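Local coordinates for protein L-asparaginase 1 (PDB 6NXC) that hydrolyses L-asparagine to L-aspartate and ammonium as an allosterically activated, cytoplasmic homotetramer, at residues S25-Y30 with D103-L108; D94-Y99 with L222-I227. The protein carries 1 engineered substitution. One frame throughout, in Å; residues are numbered along the deposited sequence.

Interaction 1. Residues S25-Y30 with D103-L108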
loop_
_atom_site.group_PDB
_atom_site.type_symbol
_atom_site.label_atom_id
_atom_site.label_comp_id
_atom_site.label_asym_id
_atom_site.label_seq_id
_atom_site.Cartn_x
_atom_site.Cartn_y
_atom_site.Cartn_z
ATOM N N SER B 25 18.165 -17.561 26.412
ATOM C CA SER B 25 17.035 -18.256 27.026
ATOM C C SER B 25 15.876 -17.280 27.052
ATOM O O SER B 25 15.975 -16.260 27.767
ATOM C CB SER B 25 17.513 -18.715 28.369
ATOM O OG SER B 25 16.541 -19.498 28.974
ATOM N N ILE B 26 14.806 -17.643 26.392
ATOM C CA ILE B 26 13.613 -16.773 26.273
ATOM C C ILE B 26 12.461 -17.392 27.073
ATOM O O ILE B 26 12.198 -18.621 27.049
ATOM C CB ILE B 26 13.251 -16.552 24.808
ATOM C CG1 ILE B 26 14.427 -16.093 23.914
ATOM C CG2 ILE B 26 12.048 -15.632 24.686
ATOM C CD1 ILE B 26 15.075 -14.816 24.396
ATOM N N TYR B 27 11.817 -16.562 27.832
ATOM C CA TYR B 27 10.616 -16.956 28.592
ATOM C C TYR B 27 9.366 -16.678 27.756
ATOM O O TYR B 27 9.146 -15.504 27.295
ATOM C CB TYR B 27 10.555 -16.167 29.888
ATOM C CG TYR B 27 9.425 -16.526 30.830
ATOM C CD1 TYR B 27 9.543 -17.646 31.663
ATOM C CD2 TYR B 27 8.293 -15.731 30.972
ATOM C CE1 TYR B 27 8.569 -17.975 32.584
ATOM C CE2 TYR B 27 7.284 -16.069 31.889
ATOM C CZ TYR B 27 7.445 -17.177 32.711
ATOM O OH TYR B 27 6.526 -17.484 33.677
ATOM N N VAL B 28 8.491 -17.685 27.664
ATOM C CA VAL B 28 7.242 -17.497 26.868
ATOM C C VAL B 28 6.067 -17.608 27.876
ATOM O O VAL B 28 5.882 -18.683 28.435
ATOM C CB VAL B 28 7.149 -18.569 25.808
ATOM C CG1 VAL B 28 5.857 -18.361 24.962
ATOM C CG2 VAL B 28 8.339 -18.609 24.887
ATOM N N ALA B 29 5.324 -16.528 27.985
ATOM C CA ALA B 29 4.084 -16.388 28.786
ATOM C C ALA B 29 2.950 -16.779 27.851
ATOM O O ALA B 29 2.539 -15.982 27.009
ATOM C CB ALA B 29 4.004 -15.006 29.366
ATOM N N TYR B 30 2.489 -18.021 27.976
ATOM C CA TYR B 30 1.345 -18.517 27.200
ATOM C C TYR B 30 0.045 -18.057 27.938
ATOM O O TYR B 30 -0.423 -18.761 28.773
ATOM C CB TYR B 30 1.522 -20.002 26.987
ATOM C CG TYR B 30 0.386 -20.623 26.206
ATOM C CD1 TYR B 30 -0.383 -19.896 25.364
ATOM C CD2 TYR B 30 0.072 -21.949 26.438
ATOM C CE1 TYR B 30 -1.431 -20.493 24.664
ATOM C CE2 TYR B 30 -0.963 -22.564 25.754
ATOM C CZ TYR B 30 -1.683 -21.847 24.841
ATOM O OH TYR B 30 -2.748 -22.447 24.214
ATOM N N ASP B 103 16.679 -13.912 29.092
ATOM C CA ASP B 103 17.264 -12.854 28.243
ATOM C C ASP B 103 16.195 -12.050 27.550
ATOM O O ASP B 103 16.458 -11.039 26.910
ATOM C CB ASP B 103 18.234 -13.482 27.283
ATOM C CG ASP B 103 19.371 -14.214 27.966
ATOM O OD1 ASP B 103 19.853 -13.614 28.939
ATOM O OD2 ASP B 103 19.639 -15.438 27.625
ATOM N N GLY B 104 14.988 -12.564 27.539
ATOM C CA GLY B 104 13.858 -11.877 26.887
ATOM C C GLY B 104 12.559 -12.595 27.141
ATOM O O GLY B 104 12.583 -13.758 27.610
ATOM N N PHE B 105 11.462 -11.990 26.679
ATOM C CA PHE B 105 10.094 -12.423 27.034
ATOM C C PHE B 105 9.240 -12.372 25.769
ATOM O O PHE B 105 9.167 -11.302 25.134
ATOM C CB PHE B 105 9.632 -11.473 28.154
ATOM C CG PHE B 105 10.601 -11.513 29.311
ATOM C CD1 PHE B 105 10.451 -12.416 30.359
ATOM C CD2 PHE B 105 11.645 -10.622 29.324
ATOM C CE1 PHE B 105 11.403 -12.478 31.370
ATOM C CE2 PHE B 105 12.639 -10.733 30.281
ATOM C CZ PHE B 105 12.543 -11.704 31.248
ATOM N N VAL B 106 8.553 -13.440 25.497
ATOM C CA VAL B 106 7.481 -13.434 24.467
ATOM C C VAL B 106 6.156 -13.693 25.157
ATOM O O VAL B 106 6.025 -14.670 25.972
ATOM C CB VAL B 106 7.787 -14.486 23.405
ATOM C CG1 VAL B 106 6.583 -14.683 22.467
ATOM C CG2 VAL B 106 9.052 -14.141 22.628
ATOM N N ILE B 107 5.202 -12.838 24.884
ATOM C CA ILE B 107 3.871 -12.936 25.472
ATOM C C ILE B 107 3.002 -13.504 24.333
ATOM O O ILE B 107 2.713 -12.745 23.395
ATOM C CB ILE B 107 3.377 -11.601 26.043
ATOM C CG1 ILE B 107 4.334 -10.841 26.988
ATOM C CG2 ILE B 107 2.074 -11.749 26.753
ATOM C CD1 ILE B 107 4.942 -11.677 28.072
ATOM N N LEU B 108 2.534 -14.745 24.481
ATOM C CA LEU B 108 1.630 -15.339 23.488
ATOM C C LEU B 108 0.217 -14.968 23.939
ATOM O O LEU B 108 -0.088 -15.198 25.179
ATOM C CB LEU B 108 1.734 -16.863 23.500
ATOM C CG LEU B 108 2.762 -17.462 22.579
ATOM C CD1 LEU B 108 2.676 -19.003 22.630
ATOM C CD2 LEU B 108 2.562 -16.970 21.151
#
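Tyr27 and Val106 define the pairing of two parallel strands: Val106 N donates to Tyr27 O at 2.8 Å, while Tyr27 N reaches back to Gly104 O. The same alternation carries on through Ala29, whose N meets Val106 O and whose O accepts from Leu108 N. The axes of the short segments 25-30 and 104-108 approach to 4.7 Å, their N-to-C directions 24° apart, which fits neighbouring strands of a twisted sheet. At the start of the pairing, Asp103 holds Ser25 with two bonds. Asp103 N gives a nearly straight bond to Ser25 O (N-H...O 172°), and Asp103 OD2 accepts from Ser25 N at 2.9 Å on the anti side of the carboxylate.

One sheet face carries Tyr27, Phe105, Ala29 and Ile107. Phe105 CD1 lies 3.8 Å from Tyr27 CB and also nears Tyr27 CD2, an oblique approach. With CG anti to the backbone N (chi1 -176°), the Tyr27 ring leads away from the partner strand, stacks on His98 and bonds through OH to Asp94 OD1. Farther along, Ile107 CD1 touches Ala29 CB at 3.7 Å. On the other face Ile26 CG2 meets Val106 CG2 at 3.9 Å, and Val28 CG1 packs against Leu108 CD1 at 4.0 Å.

Beyond this shell, helix 148-161 covers Ile26, Val28 and Val106. Strand 68-78 pairs with the outer side of 25-30, and 132-135 flanks 104-108. The pair is thus interior to the parallel part of the N-terminal domain's sheet, covered by helices as in an alpha/beta fold; 25-32 leads on toward the active-site Thr34.

Interaction 2. Residues D94-Y99 with L222-I227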
loop_
_atom_site.group_PDB
_atom_site.type_symbol
_atom_site.label_atom_id
_atom_site.label_comp_id
_atom_site.label_asym_id
_atom_site.label_seq_id
_atom_site.Cartn_x
_atom_site.Cartn_y
_atom_site.Cartn_z
ATOM N N ASP B 94 4.363 -11.428 36.199
ATOM C CA ASP B 94 5.041 -12.674 35.757
ATOM C C ASP B 94 6.372 -12.256 35.088
ATOM O O ASP B 94 7.339 -12.960 35.263
ATOM C CB ASP B 94 4.150 -13.407 34.769
ATOM C CG ASP B 94 4.538 -14.793 34.300
ATOM O OD1 ASP B 94 5.290 -15.362 34.968
ATOM O OD2 ASP B 94 4.020 -15.251 33.202
ATOM N N ILE B 95 6.394 -11.180 34.275
ATOM C CA ILE B 95 7.669 -10.686 33.652
ATOM C C ILE B 95 8.665 -10.336 34.775
ATOM O O ILE B 95 9.830 -10.793 34.736
ATOM C CB ILE B 95 7.413 -9.500 32.708
ATOM C CG1 ILE B 95 6.633 -9.951 31.480
ATOM C CG2 ILE B 95 8.698 -8.727 32.343
ATOM C CD1 ILE B 95 5.953 -8.793 30.782
ATOM N N LYS B 96 8.232 -9.612 35.796
ATOM C CA LYS B 96 9.107 -9.102 36.883
ATOM C C LYS B 96 9.630 -10.303 37.661
ATOM O O LYS B 96 10.838 -10.363 37.922
ATOM C CB LYS B 96 8.323 -8.170 37.813
ATOM C CG LYS B 96 9.050 -7.716 39.102
ATOM C CD LYS B 96 10.293 -6.952 38.845
ATOM C CE LYS B 96 11.062 -6.505 40.075
ATOM N NZ LYS B 96 12.451 -6.078 39.700
ATOM N N ALA B 97 8.774 -11.297 37.905
ATOM C CA ALA B 97 9.128 -12.568 38.596
ATOM C C ALA B 97 10.262 -13.282 37.906
ATOM O O ALA B 97 11.108 -13.865 38.639
ATOM C CB ALA B 97 7.950 -13.471 38.756
ATOM N N HIS B 98 10.343 -13.228 36.586
ATOM C CA HIS B 98 11.307 -14.028 35.821
ATOM C C HIS B 98 12.370 -13.132 35.194
ATOM O O HIS B 98 13.207 -13.673 34.445
ATOM C CB HIS B 98 10.549 -14.875 34.821
ATOM C CG HIS B 98 9.659 -15.840 35.538
ATOM N ND1 HIS B 98 8.316 -15.494 35.890
ATOM C CD2 HIS B 98 9.890 -17.062 36.085
ATOM C CE1 HIS B 98 7.735 -16.557 36.440
ATOM N NE2 HIS B 98 8.667 -17.476 36.655
ATOM N N TYR B 99 12.346 -11.850 35.436
ATOM C CA TYR B 99 13.180 -10.877 34.684
ATOM C C TYR B 99 14.643 -11.220 34.741
ATOM O O TYR B 99 15.317 -11.169 33.704
ATOM C CB TYR B 99 13.000 -9.486 35.222
ATOM C CG TYR B 99 13.666 -8.388 34.423
ATOM C CD1 TYR B 99 13.313 -8.065 33.127
ATOM C CD2 TYR B 99 14.732 -7.656 34.975
ATOM C CE1 TYR B 99 13.888 -7.023 32.459
ATOM C CE2 TYR B 99 15.295 -6.599 34.310
ATOM C CZ TYR B 99 14.886 -6.248 33.041
ATOM O OH TYR B 99 15.456 -5.181 32.449
ATOM N N LEU B 222 14.350 -3.313 36.861
ATOM C CA LEU B 222 12.969 -3.167 36.341
ATOM C C LEU B 222 12.105 -2.741 37.507
ATOM O O LEU B 222 12.184 -3.374 38.593
ATOM C CB LEU B 222 12.512 -4.517 35.776
ATOM C CG LEU B 222 11.078 -4.574 35.239
ATOM C CD1 LEU B 222 10.976 -3.743 33.991
ATOM C CD2 LEU B 222 10.691 -6.021 34.985
ATOM N N ILE B 223 11.183 -1.800 37.272
ATOM C CA ILE B 223 10.174 -1.361 38.254
ATOM C C ILE B 223 8.794 -1.559 37.640
ATOM O O ILE B 223 8.605 -1.135 36.509
ATOM C CB ILE B 223 10.434 0.072 38.720
ATOM C CG1 ILE B 223 11.717 0.103 39.569
ATOM C CG2 ILE B 223 9.225 0.585 39.485
ATOM C CD1 ILE B 223 12.294 1.502 39.800
ATOM N N VAL B 224 7.919 -2.292 38.318
ATOM C CA VAL B 224 6.556 -2.467 37.765
ATOM C C VAL B 224 5.568 -1.475 38.418
ATOM O O VAL B 224 5.423 -1.489 39.643
ATOM C CB VAL B 224 6.064 -3.899 37.864
ATOM C CG1 VAL B 224 4.636 -3.871 37.294
ATOM C CG2 VAL B 224 6.989 -4.855 37.108
ATOM N N HIS B 225 5.023 -0.519 37.653
ATOM C CA HIS B 225 4.038 0.446 38.185
ATOM C C HIS B 225 2.719 -0.287 38.170
ATOM O O HIS B 225 2.389 -1.002 37.205
ATOM C CB HIS B 225 3.909 1.685 37.326
ATOM C CG HIS B 225 5.108 2.552 37.429
ATOM N ND1 HIS B 225 5.336 3.394 38.488
ATOM C CD2 HIS B 225 6.127 2.745 36.558
ATOM C CE1 HIS B 225 6.514 3.995 38.318
ATOM N NE2 HIS B 225 7.002 3.634 37.129
ATOM N N PRO B 226 1.933 -0.195 39.270
ATOM C CA PRO B 226 0.629 -0.858 39.271
ATOM C C PRO B 226 -0.298 -0.263 38.218
ATOM O O PRO B 226 -0.297 0.872 37.966
ATOM C CB PRO B 226 0.111 -0.568 40.725
ATOM C CG PRO B 226 0.737 0.805 41.003
ATOM C CD PRO B 226 2.162 0.667 40.431
ATOM N N ILE B 227 -1.177 -1.100 37.665
ATOM C CA ILE B 227 -2.314 -0.619 36.849
ATOM C C ILE B 227 -3.505 -1.292 37.482
ATOM O O ILE B 227 -3.540 -2.574 37.673
ATOM C CB ILE B 227 -2.318 -0.837 35.322
ATOM C CG1 ILE B 227 -1.519 0.140 34.483
ATOM C CG2 ILE B 227 -3.759 -0.700 34.792
ATOM C CD1 ILE B 227 -1.693 -0.071 32.956
#
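Lys96 lies along Leu222 and Val224, joining the C-terminal part of helix 85-98 to strand 223-224, which forms a small two-stranded antiparallel sheet with 125-126. The contact lies away from the annotated sites. From the helix backbone, Lys96 CB comes first to Val224 CG2, at 3.6 Å, and CG remains near the same methyl at 4.1 Å. The chain bends at chi2 (61°), turning CD toward Leu222, where it lies 4.0 Å from CD2. CE approaches Leu222 O, and NZ completes the reach with a hydrogen bond to that carbonyl. The aliphatic part therefore packs on two apolar side chains while the ammonium bonds the carbonyl of Leu222. Besides this hydrogen bond, Glu221 OE1 forms a long, weak ion pair with NZ.

Leu222 buries the most surface here, 111 Å². Its CB sits over one face of the Tyr99 ring, 3.9 Å from the centroid and 16° off the ring normal, which establishes a CH-pi contact. The CD2 methyl reaches the other part of the ring, touching Tyr99 CG and CD1, and approaches Ile95 CG2 at 4.3 Å. Leu125 of the paired strand also packs on Ile95, Leu222 and Val224. The ring is anchored at its far end by Tyr99 OH bonding to Gly129 N. At the amine, Lys96 NZ lies 2.9 Å from Leu222 O, tilted 23° from the carbonyl plane.

The centres of the two interactions lie 14 Å apart, and their segments alternate along the chain: 25-30, 94-99, 103-108, then 222-227. Strand 104-108 is the next element after helix 85-98, so interaction 1 pairs that strand with 25-30, while interaction 2 ties the last part of the helix and Tyr99 to residues 222-224. They also touch directly: besides the bond between Tyr27 and Asp94, Phe105 CZ comes within 3.6 Å of Tyr99 CA. Helix 85-98 thus touches both the large mixed sheet, through strands 25-32 and 104-108, and the small 125-126/223-224 sheet.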